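Local coordinates for protein ancestral D-type dye decolorizing peroxidase (Geotrichum candidum, PDB 7ANV) that probably uses its haem to reduce hydrogen peroxide while oxidising dyes and other substrates, as dye-decolorizing peroxidases do, at residues K157-E160 with I161-I164. Sequence-based numbering, arbitrary orientation.
Sequences KLQE and IEAI
Ile-161 N donates to Lys-157 O at 2.9 Å, and Glu-162 N to Leu-158 O at 2.8 Å. Ala-163 N and Ile-164 N bind Gln-159 O and Glu-160 O in the same way. These four i to i+4 bonds make the last turns of helix 151-164. The Glu-162 bond is nearly straight, with an N-H...O angle of 169°.

The isoleucine branches make van der Waals contacts with carbonyl oxygens of the preceding turn. Ile-161 places CG1 beside its own backbone N (chi1 -63°), which turns the branch back toward that turn. There CG1 lies 3.3 Å from Lys-157 O. One aliphatic contact adds to this, Ile-161 CD1 to Lys-157 CG at 4.0 Å. Ile-164 likewise sets CG1 against Glu-160 O. Ile-161 is buried. Its side chain meets Ile-144 and Val-146 of strand 142-148 and Val-80 of strand 78-84, so it joins the helix to the antiparallel sheet of the first ferredoxin-like half. It also touches Leu-44 of a loop.

The polar ends sit beside this aliphatic stripe, and the stem of Lys-157 shares it. The Lys-157 chain is bent twice, which carries NZ round to Glu-160. NZ gives a hydrogen-bonded salt bridge of 2.9 Å to OE1 of Glu-160, on the syn side and somewhat out of the carboxylate plane. An alanine in place of Lys-157 would probably leave the Glu-160 carboxylate without this charged mate and Ile-161 CD1 without its methylene neighbour. Gln-159 NE2 and Glu-162 OE1 are 3.9 Å apart, with the amide and carboxylate planes strongly turned.

The chemistry is that of an amphipathic helix. Leu-158 and Ile-161 meet the sheet, and the partly exposed i to i+3 ion pair of Lys-157 and Glu-160 borders this side.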
ATOM      1  N   LYS A 157      17.388  17.603  -3.518  1.00 20.85           N
ATOM      2  CA  LYS A 157      16.108  18.003  -4.133  1.00 20.79           C
ATOM      3  C   LYS A 157      15.196  18.651  -3.066  1.00 20.11           C
ATOM      4  O   LYS A 157      14.478  19.638  -3.362  1.00 19.76           O
ATOM      5  CB  LYS A 157      15.476  16.782  -4.785  1.00 20.53           C
ATOM      6  CG  LYS A 157      14.189  17.037  -5.529  1.00 20.94           C
ATOM      7  CD  LYS A 157      14.268  18.016  -6.654  1.00 22.01           C
ATOM      8  CE  LYS A 157      15.229  17.648  -7.767  1.00 24.65           C
ATOM      9  NZ  LYS A 157      15.123  18.622  -8.883  1.00 26.41           N
ATOM     10  N   LEU A 158      15.153  18.089  -1.870  1.00 20.31           N
ATOM     11  CA  LEU A 158      14.379  18.685  -0.756  1.00 21.82           C
ATOM     12  C   LEU A 158      14.861  20.112  -0.458  1.00 21.87           C
ATOM     13  O   LEU A 158      14.021  20.949  -0.153  1.00 22.73           O
ATOM     14  CB  LEU A 158      14.528  17.816   0.481  1.00 23.80           C
ATOM     15  CG  LEU A 158      13.615  16.617   0.514  1.00 25.28           C
ATOM     16  CD1 LEU A 158      14.081  15.647   1.605  1.00 27.62           C
ATOM     17  CD2 LEU A 158      12.171  17.065   0.702  1.00 27.00           C
ATOM     18  N   GLN A 159      16.167  20.405  -0.476  1.00 22.61           N
ATOM     19  CA  GLN A 159      16.639  21.792  -0.215  1.00 23.02           C
ATOM     20  C   GLN A 159      16.078  22.709  -1.309  1.00 22.43           C
ATOM     21  O   GLN A 159      15.757  23.855  -1.022  1.00 22.33           O
ATOM     22  CB  GLN A 159      18.159  21.856  -0.174  1.00 24.92           C
ATOM     23  CG  GLN A 159      18.744  21.263   1.095  1.00 25.99           C
ATOM     24  CD  GLN A 159      18.215  22.015   2.300  1.00 27.81           C
ATOM     25  OE1 GLN A 159      18.200  23.251   2.356  1.00 27.42           O
ATOM     26  NE2 GLN A 159      17.687  21.254   3.240  1.00 30.48           N
ATOM     27  N   GLU A 160      16.033  22.243  -2.547  1.00 21.09           N
ATOM     28  CA  GLU A 160      15.514  23.052  -3.678  1.00 21.48           C
ATOM     29  C   GLU A 160      14.017  23.325  -3.454  1.00 20.89           C
ATOM     30  O   GLU A 160      13.566  24.493  -3.608  1.00 20.83           O
ATOM     31  CB  GLU A 160      15.806  22.317  -4.991  1.00 22.22           C
ATOM     32  CG  GLU A 160      15.246  23.021  -6.190  1.00 23.24           C
ATOM     33  CD  GLU A 160      15.476  22.261  -7.486  1.00 24.79           C
ATOM     34  OE1 GLU A 160      15.809  21.067  -7.419  1.00 25.51           O
ATOM     35  OE2 GLU A 160      15.263  22.870  -8.543  1.00 26.88           O
ATOM     36  N   ILE A 161      13.259  22.293  -3.096  1.00 20.45           N
ATOM     37  CA  ILE A 161      11.789  22.405  -2.858  1.00 19.98           C
ATOM     38  C   ILE A 161      11.544  23.302  -1.646  1.00 19.91           C
ATOM     39  O   ILE A 161      10.682  24.172  -1.741  1.00 20.24           O
ATOM     40  CB  ILE A 161      11.126  21.023  -2.692  1.00 20.18           C
ATOM     41  CG1 ILE A 161      11.253  20.204  -3.975  1.00 20.27           C
ATOM     42  CG2 ILE A 161       9.682  21.177  -2.252  1.00 20.48           C
ATOM     43  CD1 ILE A 161      11.023  18.727  -3.758  1.00 20.62           C
ATOM     44  N   GLU A 162      12.310  23.126  -0.568  1.00 19.61           N
ATOM     45  CA  GLU A 162      12.192  24.056   0.574  1.00 21.09           C
ATOM     46  C   GLU A 162      12.412  25.508   0.099  1.00 20.93           C
ATOM     47  O   GLU A 162      11.632  26.407   0.509  1.00 22.06           O
ATOM     48  CB  GLU A 162      13.194  23.671   1.646  1.00 22.57           C
ATOM     49  CG  GLU A 162      12.769  22.480   2.440  1.00 23.20           C
ATOM     50  CD  GLU A 162      13.634  22.159   3.651  1.00 25.82           C
ATOM     51  OE1 GLU A 162      14.387  23.037   4.136  1.00 27.56           O
ATOM     52  OE2 GLU A 162      13.460  21.052   4.180  1.00 28.53           O
ATOM     53  N   ALA A 163      13.414  25.771  -0.736  1.00 21.21           N
ATOM     54  CA  ALA A 163      13.708  27.141  -1.222  1.00 21.66           C
ATOM     55  C   ALA A 163      12.487  27.682  -1.971  1.00 21.52           C
ATOM     56  O   ALA A 163      12.136  28.888  -1.827  1.00 20.79           O
ATOM     57  CB  ALA A 163      14.931  27.155  -2.118  1.00 21.96           C
ATOM     58  N   ILE A 164      11.919  26.854  -2.828  1.00 21.31           N
ATOM     59  CA  ILE A 164      10.751  27.271  -3.657  1.00 21.30           C
ATOM     60  C   ILE A 164       9.640  27.740  -2.722  1.00 20.39           C
ATOM     61  O   ILE A 164       9.014  28.739  -3.044  1.00 21.72           O
ATOM     62  CB  ILE A 164      10.345  26.163  -4.617  1.00 20.86           C
ATOM     63  CG1 ILE A 164      11.369  26.039  -5.744  1.00 21.95           C
ATOM     64  CG2 ILE A 164       8.930  26.334  -5.160  1.00 21.60           C
ATOM     65  CD1 ILE A 164      11.237  24.726  -6.487  1.00 22.36           C
TER